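Local coordinates for malonyl CoA-acyl carrier protein transacylase (PDB 3PTW) that probably transfers malonyl groups from coenzyme A to acyl carrier protein, the step that supplies the malonyl extender units for fatty acid synthesis, at residues E38-D43 and D108-V113; E122-G127 and C200-P205; A133-T138 and R188-P193; S228-E233 and T246-K251; T269-G274 and T291-E296. All coordinates share one frame; numbering follows the deposited sequence.

Interaction 1. Residues E38-D43 and D108-V113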
# COMPACT_ATOMS: atom_id res chain seq x y z
N GLU A 38 -20.53 7.22 7.68
CA GLU A 38 -21.01 7.20 9.07
C GLU A 38 -19.85 7.23 10.06
O GLU A 38 -19.87 7.99 11.01
CB GLU A 38 -21.91 6.00 9.35
CG GLU A 38 -23.35 6.14 8.84
CD GLU A 38 -24.13 7.28 9.49
OE1 GLU A 38 -25.26 7.56 9.02
OE2 GLU A 38 -23.64 7.90 10.47
N ALA A 39 -18.82 6.41 9.81
CA ALA A 39 -17.70 6.33 10.74
C ALA A 39 -16.88 7.62 10.79
O ALA A 39 -16.45 8.03 11.87
CB ALA A 39 -16.81 5.13 10.40
N LEU A 40 -16.69 8.27 9.64
CA LEU A 40 -15.82 9.43 9.50
C LEU A 40 -16.54 10.76 9.71
O LEU A 40 -15.92 11.77 10.00
CB LEU A 40 -15.14 9.44 8.12
CG LEU A 40 -13.70 8.94 7.94
CD1 LEU A 40 -13.25 8.05 9.07
CD2 LEU A 40 -13.52 8.22 6.60
N GLY A 41 -17.86 10.74 9.53
CA GLY A 41 -18.67 11.96 9.62
C GLY A 41 -18.39 12.89 8.44
O GLY A 41 -18.51 14.10 8.56
N ILE A 42 -17.98 12.30 7.32
CA ILE A 42 -17.77 13.07 6.08
C ILE A 42 -18.40 12.33 4.91
O ILE A 42 -18.58 11.12 4.96
CB ILE A 42 -16.27 13.36 5.79
CG1 ILE A 42 -15.48 13.63 7.07
CG2 ILE A 42 -16.12 14.58 4.87
CD1 ILE A 42 -13.97 13.67 6.85
N ASP A 43 -18.74 13.07 3.86
CA ASP A 43 -19.34 12.48 2.67
C ASP A 43 -18.27 11.81 1.80
O ASP A 43 -17.66 12.44 0.93
CB ASP A 43 -20.13 13.54 1.88
CG ASP A 43 -21.08 12.93 0.87
OD1 ASP A 43 -20.79 11.83 0.33
OD2 ASP A 43 -22.12 13.55 0.59
N ASP A 108 -12.94 1.09 12.24
CA ASP A 108 -11.72 1.46 12.94
C ASP A 108 -10.59 1.66 11.95
O ASP A 108 -9.76 2.56 12.10
CB ASP A 108 -11.35 0.39 13.98
CG ASP A 108 -12.40 0.26 15.07
OD1 ASP A 108 -13.22 1.18 15.24
OD2 ASP A 108 -12.39 -0.78 15.75
N GLY A 109 -10.57 0.82 10.91
CA GLY A 109 -9.61 0.96 9.82
C GLY A 109 -9.67 2.34 9.21
O GLY A 109 -8.67 3.06 9.22
N VAL A 110 -10.83 2.74 8.72
CA VAL A 110 -10.92 4.04 8.04
C VAL A 110 -10.57 5.21 8.95
O VAL A 110 -9.78 6.05 8.55
CB VAL A 110 -12.25 4.29 7.29
CG1 VAL A 110 -12.22 3.59 5.95
CG2 VAL A 110 -13.47 3.88 8.11
N LYS A 111 -11.12 5.23 10.17
CA LYS A 111 -10.79 6.27 11.14
C LYS A 111 -9.30 6.34 11.42
O LYS A 111 -8.73 7.43 11.48
CB LYS A 111 -11.60 6.14 12.45
CG LYS A 111 -13.10 6.42 12.32
CD LYS A 111 -13.75 7.03 13.59
CE LYS A 111 -14.03 6.01 14.69
NZ LYS A 111 -14.19 4.63 14.13
N LEU A 112 -8.66 5.18 11.59
CA LEU A 112 -7.24 5.12 11.93
C LEU A 112 -6.33 5.69 10.83
O LEU A 112 -5.41 6.46 11.12
CB LEU A 112 -6.84 3.68 12.25
CG LEU A 112 -5.42 3.46 12.77
CD1 LEU A 112 -5.20 4.19 14.09
CD2 LEU A 112 -5.15 1.97 12.93
N VAL A 113 -6.58 5.31 9.58
CA VAL A 113 -5.69 5.73 8.50
C VAL A 113 -5.80 7.22 8.16
O VAL A 113 -4.85 7.82 7.64
CB VAL A 113 -5.80 4.86 7.22
CG1 VAL A 113 -5.38 3.40 7.52
CG2 VAL A 113 -7.20 4.97 6.60
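The flat groups where Leu40 and Lys111 meet are two peptides. Over one face of the peptide joining Val110 to Lys111 lies the methyl CD1 of Leu40, at 3.9 Å from Val110 C. The other flat group, the peptide that Ala39 forms with Leu40, is met from well above its plane rather than at its edge: Lys111 CD rests 3.4 Å from Ala39 O. This is a van der Waals approach, and no hydrogen bond crosses between the segments.

The two side chains slide past each other in opposite directions, bringing Leu40 CD1 to 3.6 Å from Lys111 CG. The aliphatic part of the lysine thus serves as an apolar wall, and the bends along its chain return the amine to its own helix. There NZ reaches Asp108 OD1 over a long salt bridge of 3.8 Å and bonds weakly to Glu107 O. On the inner side, Leu40 CD2 packs on Val110 CB at 4.2 Å, while Ala39 CB touches Val110 CG2.

Leu40 closes helix 27-40, and Gly41, with positive phi, turns the chain away toward Asp43, which caps the next helix at Glu46 N. Helix 106-122 carries the opposing residues. Beneath both lies helix 59-79, where Pro64 supports Leu40 while Ile67 and Thr68 support Val110.

Interaction 2. Residues E122-G127 and C200-P205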
# COMPACT_ATOMS: atom_id res chain seq x y z
N GLU A 122 2.33 15.68 8.44
CA GLU A 122 2.71 16.75 9.36
C GLU A 122 4.04 16.54 10.10
O GLU A 122 4.53 17.46 10.72
CB GLU A 122 1.60 16.99 10.39
CG GLU A 122 0.32 17.56 9.81
CD GLU A 122 -0.76 17.78 10.87
OE1 GLU A 122 -0.65 17.21 11.98
OE2 GLU A 122 -1.72 18.54 10.60
N ALA A 123 4.60 15.33 10.03
CA ALA A 123 5.81 14.98 10.81
C ALA A 123 7.00 15.89 10.52
O ALA A 123 7.69 16.35 11.43
CB ALA A 123 6.20 13.52 10.58
N VAL A 124 7.23 16.14 9.23
CA VAL A 124 8.32 16.99 8.75
C VAL A 124 7.70 18.19 8.03
O VAL A 124 6.72 18.04 7.30
CB VAL A 124 9.23 16.19 7.78
CG1 VAL A 124 10.38 17.05 7.28
CG2 VAL A 124 9.77 14.93 8.47
N ALA A 125 8.28 19.37 8.24
CA ALA A 125 7.82 20.60 7.61
C ALA A 125 8.04 20.54 6.09
O ALA A 125 8.97 19.87 5.62
CB ALA A 125 8.53 21.80 8.21
N GLU A 126 7.18 21.23 5.35
CA GLU A 126 7.24 21.28 3.89
C GLU A 126 8.58 21.84 3.42
O GLU A 126 9.05 22.85 3.93
CB GLU A 126 6.10 22.15 3.35
CG GLU A 126 5.85 22.06 1.85
CD GLU A 126 4.52 22.68 1.44
OE1 GLU A 126 3.67 21.94 0.88
OE2 GLU A 126 4.31 23.89 1.68
N GLY A 127 9.19 21.18 2.44
CA GLY A 127 10.42 21.65 1.83
C GLY A 127 11.73 21.19 2.46
O GLY A 127 12.81 21.60 2.03
N CYS A 200 11.34 6.86 6.38
CA CYS A 200 12.65 6.99 7.03
C CYS A 200 12.47 7.46 8.47
O CYS A 200 11.36 7.79 8.90
CB CYS A 200 13.59 7.93 6.26
SG CYS A 200 13.15 9.66 6.34
N SER A 201 13.57 7.46 9.20
CA SER A 201 13.60 7.85 10.61
C SER A 201 13.03 9.25 10.89
O SER A 201 12.67 9.56 12.03
CB SER A 201 15.03 7.75 11.14
OG SER A 201 15.82 8.81 10.61
N MET A 202 12.93 10.10 9.87
CA MET A 202 12.37 11.44 10.05
C MET A 202 10.89 11.42 10.40
O MET A 202 10.36 12.42 10.88
CB MET A 202 12.59 12.31 8.81
CG MET A 202 14.05 12.65 8.56
SD MET A 202 14.28 13.44 6.96
CE MET A 202 13.77 15.12 7.35
N LEU A 203 10.23 10.29 10.14
CA LEU A 203 8.82 10.15 10.50
C LEU A 203 8.63 9.58 11.89
O LEU A 203 7.54 9.14 12.23
CB LEU A 203 8.05 9.34 9.45
CG LEU A 203 7.11 10.17 8.59
CD1 LEU A 203 7.88 11.19 7.75
CD2 LEU A 203 6.24 9.27 7.70
N GLN A 204 9.69 9.57 12.69
CA GLN A 204 9.62 9.14 14.08
C GLN A 204 8.45 9.79 14.83
O GLN A 204 7.75 9.10 15.57
CB GLN A 204 10.97 9.39 14.79
CG GLN A 204 11.02 9.03 16.28
CD GLN A 204 10.80 7.54 16.55
OE1 GLN A 204 11.16 6.68 15.74
NE2 GLN A 204 10.20 7.23 17.69
N PRO A 205 8.20 11.11 14.64
CA PRO A 205 7.08 11.73 15.38
C PRO A 205 5.69 11.23 14.96
O PRO A 205 4.78 11.17 15.79
CB PRO A 205 7.22 13.23 15.05
CG PRO A 205 8.66 13.39 14.62
CD PRO A 205 8.96 12.12 13.88
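Ala123 and Leu203 bring two irregular backbones to a CA-CA separation of 5.7 Å, one chain leaving a helix and the other about to enter one, and no hydrogen bond joins them. The contact is made by van der Waals packing, mostly of apolar side chains, with some on main-chain carbonyls. Ala123 directs its single methyl at the leucine, CB lying 4.0 Å from Leu203 CG and equally near CD1, the branch nearest to it.

Val124 splits its work between its two methyls. CG1, anti to the backbone N (chi1 -179°), meets the terminal methyl CE of Met202 at 3.9 Å. The other branch, CG2, sits over the root of the same residue, 3.9 Å from Met202 CB and 3.5 Å from Met202 O. The valine and methionine side chains cross at about a right angle, and the bend at the thioether (chi3 80°) brings CE round to the valine.

Both segments are connections in the two-part architecture of malonyl transferases. Residues 122-127 lead from helix 106-122 of the larger part into strand 129-135 of the small antiparallel sheet, and residues 200-205 bring the chain back into helix 204-214. Leu203 is the N-cap residue of that helix.

A short 3-10 turn precedes the cap: Leu203 N bonds to Cys200 O at 3.0 Å, and Met202 N reaches the sulfur of Cys200 at 3.6 Å. Pro205, in the first turn of the helix, comes only marginally close, with CG at 4.5 Å from Ala123 O. Pro197 packs on Val124, and Ile128 and Glu171 touch Met202.

Interaction 3. Residues A133-T138 and R188-P193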
# COMPACT_ATOMS: atom_id res chain seq x y z
N ALA A 133 13.01 8.22 -6.49
CA ALA A 133 12.99 6.94 -7.21
C ALA A 133 14.41 6.59 -7.68
O ALA A 133 15.12 7.44 -8.22
CB ALA A 133 12.02 6.99 -8.40
N VAL A 134 14.82 5.34 -7.46
CA VAL A 134 16.17 4.89 -7.84
C VAL A 134 16.03 3.71 -8.80
O VAL A 134 15.44 2.69 -8.46
CB VAL A 134 17.02 4.50 -6.60
CG1 VAL A 134 18.39 3.95 -7.01
CG2 VAL A 134 17.20 5.70 -5.67
N LEU A 135 16.58 3.86 -10.01
CA LEU A 135 16.43 2.85 -11.05
C LEU A 135 17.74 2.13 -11.35
O LEU A 135 18.81 2.73 -11.26
CB LEU A 135 15.87 3.48 -12.33
CG LEU A 135 14.49 4.15 -12.30
CD1 LEU A 135 14.09 4.56 -13.71
CD2 LEU A 135 13.45 3.22 -11.72
N ARG A 136 17.63 0.84 -11.69
CA ARG A 136 18.76 0.03 -12.18
C ARG A 136 19.91 -0.11 -11.16
O ARG A 136 21.10 -0.11 -11.54
CB ARG A 136 19.32 0.63 -13.48
CG ARG A 136 19.53 -0.37 -14.60
CD ARG A 136 18.61 -0.09 -15.80
NE ARG A 136 18.38 1.34 -16.04
CZ ARG A 136 19.32 2.23 -16.37
NH1 ARG A 136 18.99 3.50 -16.57
NH2 ARG A 136 20.59 1.86 -16.50
N MET A 137 19.54 -0.21 -9.89
CA MET A 137 20.51 -0.42 -8.83
C MET A 137 19.99 -1.53 -7.94
O MET A 137 18.81 -1.56 -7.61
CB MET A 137 20.67 0.84 -7.97
CG MET A 137 20.85 2.15 -8.71
SD MET A 137 22.52 2.78 -8.62
CE MET A 137 22.78 2.89 -6.86
N THR A 138 20.89 -2.43 -7.53
CA THR A 138 20.56 -3.44 -6.52
C THR A 138 20.49 -2.76 -5.15
O THR A 138 21.01 -1.64 -4.99
CB THR A 138 21.60 -4.58 -6.48
OG1 THR A 138 22.89 -4.04 -6.15
CG2 THR A 138 21.67 -5.31 -7.85
N ARG A 188 19.98 5.64 -12.22
CA ARG A 188 19.18 6.83 -12.49
C ARG A 188 18.39 7.15 -11.24
O ARG A 188 17.96 6.25 -10.52
CB ARG A 188 18.19 6.58 -13.63
CG ARG A 188 18.78 6.64 -15.04
CD ARG A 188 17.66 6.58 -16.08
NE ARG A 188 16.70 7.66 -15.84
CZ ARG A 188 15.38 7.54 -15.96
NH1 ARG A 188 14.61 8.59 -15.70
NH2 ARG A 188 14.82 6.40 -16.32
N ALA A 189 18.21 8.44 -11.00
CA ALA A 189 17.47 8.91 -9.85
C ALA A 189 16.46 9.94 -10.30
O ALA A 189 16.79 10.85 -11.07
CB ALA A 189 18.41 9.50 -8.83
N ILE A 190 15.22 9.79 -9.85
CA ILE A 190 14.17 10.76 -10.14
C ILE A 190 13.65 11.32 -8.83
O ILE A 190 13.21 10.56 -7.97
CB ILE A 190 12.96 10.13 -10.90
CG1 ILE A 190 13.42 9.18 -12.01
CG2 ILE A 190 12.01 11.24 -11.45
CD1 ILE A 190 12.31 8.28 -12.54
N LYS A 191 13.69 12.63 -8.68
CA LYS A 191 13.05 13.26 -7.53
C LYS A 191 11.54 13.11 -7.67
O LYS A 191 10.95 13.59 -8.65
CB LYS A 191 13.46 14.72 -7.39
CG LYS A 191 13.01 15.34 -6.07
CD LYS A 191 13.02 16.87 -6.13
CE LYS A 191 12.31 17.46 -4.91
NZ LYS A 191 12.63 18.91 -4.74
N LEU A 192 10.92 12.43 -6.72
CA LEU A 192 9.49 12.23 -6.74
C LEU A 192 8.77 13.53 -6.36
O LEU A 192 9.37 14.39 -5.70
CB LEU A 192 9.09 11.07 -5.82
CG LEU A 192 9.57 9.67 -6.25
CD1 LEU A 192 9.16 8.64 -5.23
CD2 LEU A 192 9.04 9.28 -7.64
N PRO A 193 7.51 13.70 -6.82
CA PRO A 193 6.79 14.94 -6.52
C PRO A 193 6.00 14.81 -5.21
O PRO A 193 4.78 15.01 -5.19
CB PRO A 193 5.88 15.09 -7.74
CG PRO A 193 5.58 13.65 -8.16
CD PRO A 193 6.68 12.76 -7.60
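Ala133 and Ile190 satisfy each other's backbone in full, as a hydrogen-bonded pair of antiparallel strands should: Ala133 N donates to Ile190 O at 2.8 Å, and Ile190 N returns the bond to Ala133 O. The first is noticeably bent (135° at the hydrogen). Two residues on, Leu135 N gives Arg188 O an almost straight bond of 2.8 Å, whereas Arg188 N reaches Leu135 O only at 3.3 Å. Between them Val134 and Ala189 form the non-hydrogen-bonded pair, and Val134 spends its backbone bonds on Ile166 of the neighbouring strand 165-169. Two carbonyls also receive CA-H contacts, the shorter from Ala189 CA to Ala133 O at 3.2 Å.

On the face bearing Ala133, Leu135 and Arg188, the leucine and arginine side chains run side by side, with Leu135 CD1 3.3 Å from Arg188 NH2, oblique to the guanidinium. Arg188 CD, in turn, approaches the edge of the Arg136 guanidinium, 3.4 Å from NH1. Ala133 CB packs on Leu192 CD2 at 3.8 Å. On the other face Val134 and Ala189 contact Ile182 of helix 172-184. The hydrogen bonds across this pairing are thus all main-chain, while the two arginines, like in charge, touch by van der Waals contact alone.

Interaction 4. Residues S228-E233 and T246-K251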
# COMPACT_ATOMS: atom_id res chain seq x y z
N SER A 228 3.96 -8.51 6.21
CA SER A 228 4.39 -7.26 6.81
C SER A 228 5.42 -6.58 5.93
O SER A 228 6.43 -7.19 5.56
CB SER A 228 4.95 -7.49 8.22
OG SER A 228 5.84 -6.43 8.60
N ASN A 229 5.15 -5.31 5.59
CA ASN A 229 6.07 -4.44 4.86
C ASN A 229 7.39 -4.25 5.63
O ASN A 229 8.47 -4.17 5.02
CB ASN A 229 5.46 -3.04 4.58
CG ASN A 229 4.35 -3.03 3.51
OD1 ASN A 229 3.58 -2.06 3.42
ND2 ASN A 229 4.26 -4.07 2.68
N VAL A 230 7.31 -4.15 6.95
CA VAL A 230 8.51 -3.98 7.79
C VAL A 230 9.38 -5.24 7.78
O VAL A 230 10.60 -5.15 7.60
CB VAL A 230 8.16 -3.62 9.27
CG1 VAL A 230 9.40 -3.74 10.18
CG2 VAL A 230 7.61 -2.21 9.36
N LYS A 231 8.74 -6.39 7.97
CA LYS A 231 9.43 -7.67 8.12
C LYS A 231 9.94 -8.25 6.80
O LYS A 231 10.96 -8.93 6.77
CB LYS A 231 8.49 -8.69 8.77
CG LYS A 231 8.20 -8.45 10.27
CD LYS A 231 7.34 -9.60 10.87
CE LYS A 231 8.08 -10.93 10.86
NZ LYS A 231 7.24 -12.03 11.37
N GLY A 232 9.21 -7.98 5.71
CA GLY A 232 9.43 -8.64 4.43
C GLY A 232 8.93 -10.08 4.46
O GLY A 232 9.44 -10.93 3.72
N GLU A 233 7.94 -10.36 5.31
CA GLU A 233 7.42 -11.72 5.51
C GLU A 233 6.16 -11.65 6.37
O GLU A 233 5.76 -10.57 6.81
CB GLU A 233 8.47 -12.65 6.15
CG GLU A 233 9.05 -12.15 7.46
CD GLU A 233 10.19 -13.02 7.98
OE1 GLU A 233 10.90 -13.65 7.16
OE2 GLU A 233 10.40 -13.04 9.21
N THR A 246 3.52 0.68 13.69
CA THR A 246 4.29 1.84 14.13
C THR A 246 5.57 1.97 13.29
O THR A 246 5.77 3.00 12.66
CB THR A 246 4.59 1.72 15.64
OG1 THR A 246 3.38 1.98 16.35
CG2 THR A 246 5.67 2.71 16.09
N SER A 247 6.41 0.92 13.31
CA SER A 247 7.62 0.85 12.47
C SER A 247 7.41 1.14 10.97
O SER A 247 8.26 1.77 10.33
CB SER A 247 8.25 -0.54 12.62
OG SER A 247 8.69 -0.75 13.94
N GLN A 248 6.28 0.69 10.41
CA GLN A 248 6.02 0.77 8.96
C GLN A 248 6.20 2.16 8.35
O GLN A 248 6.77 2.30 7.25
CB GLN A 248 4.62 0.22 8.63
CG GLN A 248 4.39 -0.03 7.13
CD GLN A 248 2.92 0.00 6.74
OE1 GLN A 248 2.14 0.84 7.24
NE2 GLN A 248 2.54 -0.89 5.84
N VAL A 249 5.71 3.20 9.05
CA VAL A 249 5.78 4.56 8.52
C VAL A 249 7.22 5.12 8.53
O VAL A 249 7.55 6.05 7.80
CB VAL A 249 4.80 5.54 9.24
CG1 VAL A 249 3.39 4.93 9.31
CG2 VAL A 249 5.30 5.91 10.64
N LYS A 250 8.08 4.54 9.35
CA LYS A 250 9.43 5.10 9.51
C LYS A 250 10.57 4.18 9.05
O LYS A 250 11.74 4.56 9.16
CB LYS A 250 9.65 5.53 10.96
CG LYS A 250 9.51 4.39 11.96
CD LYS A 250 10.38 4.63 13.16
CE LYS A 250 9.88 3.86 14.35
NZ LYS A 250 10.84 4.02 15.46
N LYS A 251 10.21 2.99 8.54
CA LYS A 251 11.14 1.95 8.07
C LYS A 251 10.87 1.59 6.59
O LYS A 251 9.80 1.88 6.08
CB LYS A 251 11.00 0.68 8.92
CG LYS A 251 11.56 0.77 10.34
CD LYS A 251 12.98 1.23 10.30
CE LYS A 251 13.60 1.45 11.67
NZ LYS A 251 15.03 1.78 11.39
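Asn229 and Gln248 set two side-chain amides against each other in the interior. Gln248 NE2 donates to Asn229 OD1 at 2.9 Å, but the angle at the hydrogen is only 129° and the bond is weak. The amide planes are 27° apart, and the two side chains approach at a slant. Gln248 gets there by an extended chain whose CG stands anti to the backbone N (chi1 -167°), carrying the amide from the segment 246-251 across to the asparagine.

The stronger partners explain the arrangement. Asn229 OD1 accepts from Ser91 N and Gln248 NE2 donates to Ser91 O, so the pair brackets the main chain of one serine. Ser91 lies at the centre of a GxSxG pattern consistent with the nucleophile elbow of acyltransferases, and the amides would then act as a second shell fixing that turn. Gly89 O and Asp258 take up Asn229 ND2, and Arg116 donates to Gln248 OE1. The backbone carbonyl of Gln248 bonds to His199 ND1, as in related transacylases, where the equivalent histidine pairs with the nucleophilic serine; His199 probably does the same.

Beside the amides, Val230 presses one methyl onto the backbone at Ser247 and Gln248: CG2 lies 3.4 Å from Gln248 N and 3.7 Å from Ser247 CB. The loop bearing Asn229 and Val230 is shaped by an ST motif, in which Lys231 N bonds to Ser228 OG at 3.0 Å, and by a G1 beta bulge, Gly232 and Glu233 both facing Ser228.

Interaction 5. Residues T269-G274 and T291-E296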
# COMPACT_ATOMS: atom_id res chain seq x y z
N THR A 269 -1.46 -16.75 -8.46
CA THR A 269 -2.40 -15.79 -9.04
C THR A 269 -2.58 -14.58 -8.12
O THR A 269 -3.07 -14.71 -7.00
CB THR A 269 -3.76 -16.46 -9.35
OG1 THR A 269 -3.55 -17.75 -9.95
CG2 THR A 269 -4.61 -15.60 -10.29
N PHE A 270 -2.14 -13.42 -8.59
CA PHE A 270 -2.24 -12.18 -7.83
C PHE A 270 -3.38 -11.34 -8.36
O PHE A 270 -3.51 -11.12 -9.57
CB PHE A 270 -0.94 -11.40 -7.89
CG PHE A 270 0.17 -12.03 -7.14
CD1 PHE A 270 0.37 -11.74 -5.79
CD2 PHE A 270 1.03 -12.92 -7.76
CE1 PHE A 270 1.42 -12.32 -5.08
CE2 PHE A 270 2.09 -13.52 -7.05
CZ PHE A 270 2.28 -13.21 -5.72
N ILE A 271 -4.23 -10.89 -7.45
CA ILE A 271 -5.31 -9.99 -7.78
C ILE A 271 -5.07 -8.68 -7.03
O ILE A 271 -5.19 -8.65 -5.80
CB ILE A 271 -6.69 -10.53 -7.35
CG1 ILE A 271 -6.84 -12.02 -7.67
CG2 ILE A 271 -7.81 -9.64 -7.91
CD1 ILE A 271 -7.39 -12.35 -9.04
N GLU A 272 -4.74 -7.63 -7.78
CA GLU A 272 -4.65 -6.28 -7.23
C GLU A 272 -6.05 -5.72 -7.06
O GLU A 272 -6.85 -5.73 -7.98
CB GLU A 272 -3.81 -5.38 -8.15
CG GLU A 272 -3.74 -3.91 -7.75
CD GLU A 272 -2.57 -3.19 -8.40
OE1 GLU A 272 -2.18 -3.60 -9.52
OE2 GLU A 272 -2.04 -2.21 -7.81
N ILE A 273 -6.36 -5.27 -5.85
CA ILE A 273 -7.70 -4.80 -5.52
C ILE A 273 -7.65 -3.34 -5.09
O ILE A 273 -6.94 -2.99 -4.15
CB ILE A 273 -8.34 -5.67 -4.42
CG1 ILE A 273 -8.57 -7.09 -4.95
CG2 ILE A 273 -9.64 -5.02 -3.89
CD1 ILE A 273 -8.92 -8.11 -3.87
N GLY A 274 -8.41 -2.51 -5.80
CA GLY A 274 -8.45 -1.08 -5.52
C GLY A 274 -8.03 -0.29 -6.74
O GLY A 274 -7.93 -0.86 -7.83
N THR A 291 0.25 -15.54 -12.71
CA THR A 291 -0.86 -14.80 -13.27
C THR A 291 -1.11 -13.55 -12.42
O THR A 291 -1.15 -13.60 -11.19
CB THR A 291 -2.12 -15.67 -13.35
OG1 THR A 291 -1.82 -16.87 -14.08
CG2 THR A 291 -3.23 -14.91 -14.04
N VAL A 292 -1.27 -12.43 -13.11
CA VAL A 292 -1.46 -11.17 -12.44
C VAL A 292 -2.73 -10.55 -13.00
O VAL A 292 -2.88 -10.42 -14.21
CB VAL A 292 -0.24 -10.24 -12.66
CG1 VAL A 292 -0.56 -8.83 -12.20
CG2 VAL A 292 0.98 -10.76 -11.92
N LEU A 293 -3.65 -10.20 -12.09
CA LEU A 293 -4.92 -9.58 -12.45
C LEU A 293 -5.20 -8.39 -11.55
O LEU A 293 -4.50 -8.19 -10.55
CB LEU A 293 -6.06 -10.60 -12.37
CG LEU A 293 -5.91 -11.91 -13.14
CD1 LEU A 293 -6.93 -12.94 -12.67
CD2 LEU A 293 -6.00 -11.70 -14.66
N ASN A 294 -6.20 -7.60 -11.90
CA ASN A 294 -6.59 -6.45 -11.09
C ASN A 294 -8.07 -6.15 -11.20
O ASN A 294 -8.70 -6.45 -12.23
CB ASN A 294 -5.76 -5.20 -11.43
CG ASN A 294 -6.24 -4.50 -12.71
OD1 ASN A 294 -5.85 -4.88 -13.80
ND2 ASN A 294 -7.10 -3.49 -12.56
N VAL A 295 -8.65 -5.60 -10.13
CA VAL A 295 -10.02 -5.08 -10.16
C VAL A 295 -10.07 -3.67 -9.58
O VAL A 295 -9.70 -3.46 -8.43
CB VAL A 295 -11.05 -5.99 -9.40
CG1 VAL A 295 -12.47 -5.59 -9.77
CG2 VAL A 295 -10.84 -7.49 -9.69
N GLU A 296 -10.51 -2.72 -10.40
CA GLU A 296 -10.76 -1.33 -9.99
C GLU A 296 -12.09 -0.81 -10.56
O GLU A 296 -12.61 0.20 -10.10
CB GLU A 296 -9.60 -0.39 -10.39
CG GLU A 296 -9.45 -0.10 -11.91
CD GLU A 296 -8.25 0.82 -12.23
OE1 GLU A 296 -8.16 1.93 -11.65
OE2 GLU A 296 -7.40 0.43 -13.06
O HOH W 1 -7.03 -2.45 -9.88
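A beta-alpha-beta crossover supplies this contact: strands 269-273 and 291-295 lie parallel in the large sheet, joined through helix 278-286. Phe270 N donates to Thr291 O at 2.8 Å, and Leu293 N to Phe270 O at 2.7 Å. Glu272 bonds on both sides, its N donating to Leu293 O and its O accepting from Val295 N, and Gly274 N closes the series on Val295 O at 3.1 Å. A water donates to Gly274 O and accepts from Asn294 ND2 at 2.9 Å, bridging the two segments where the strands end.

Ile271 and Leu293 lie alongside, pointing the same way, their CD1 methyls 3.7 Å apart; Ile271 CG2 also reaches Val295 CG2 at 4.1 Å. On the opposite face Glu272 CB and Asn294 CB touch at 3.8 Å. The extended glutamate then carries its carboxylate to Leu279 N and Ser280 N, at the start of helix 278-286, which could favour its charged form.

Strand 4-8 bonds to the other side of strand 269-273. Val283 of helix 278-286 packs on Phe270 and Val292, whereas Leu293 and Val295 meet helix 298-315, with helix 59-79 touching Ile273 and Val295.

How the interactions relate
Interaction 4 borders the probable active site, since its two amides hold Ser91 and the carbonyl of Gln248 bonds to His199. Interaction 2 touches it directly: Gln204 OE1 and Lys250 NZ are 2.7 Å apart, a probable hydrogen bond, and Leu203 CD2 packs at 3.5 Å on Val249 O, although the centres are about 17 Å apart. Interaction 3 belongs to the small sheet and is nested in the loop that interaction 2 closes, their nearest atoms about 7 Å apart. Interactions 1 and 5 lie in the larger part, their centres about 25 Å apart; helix 59-79 packs on both. Interaction 1 lies opposite interaction 3 across the chain's centre.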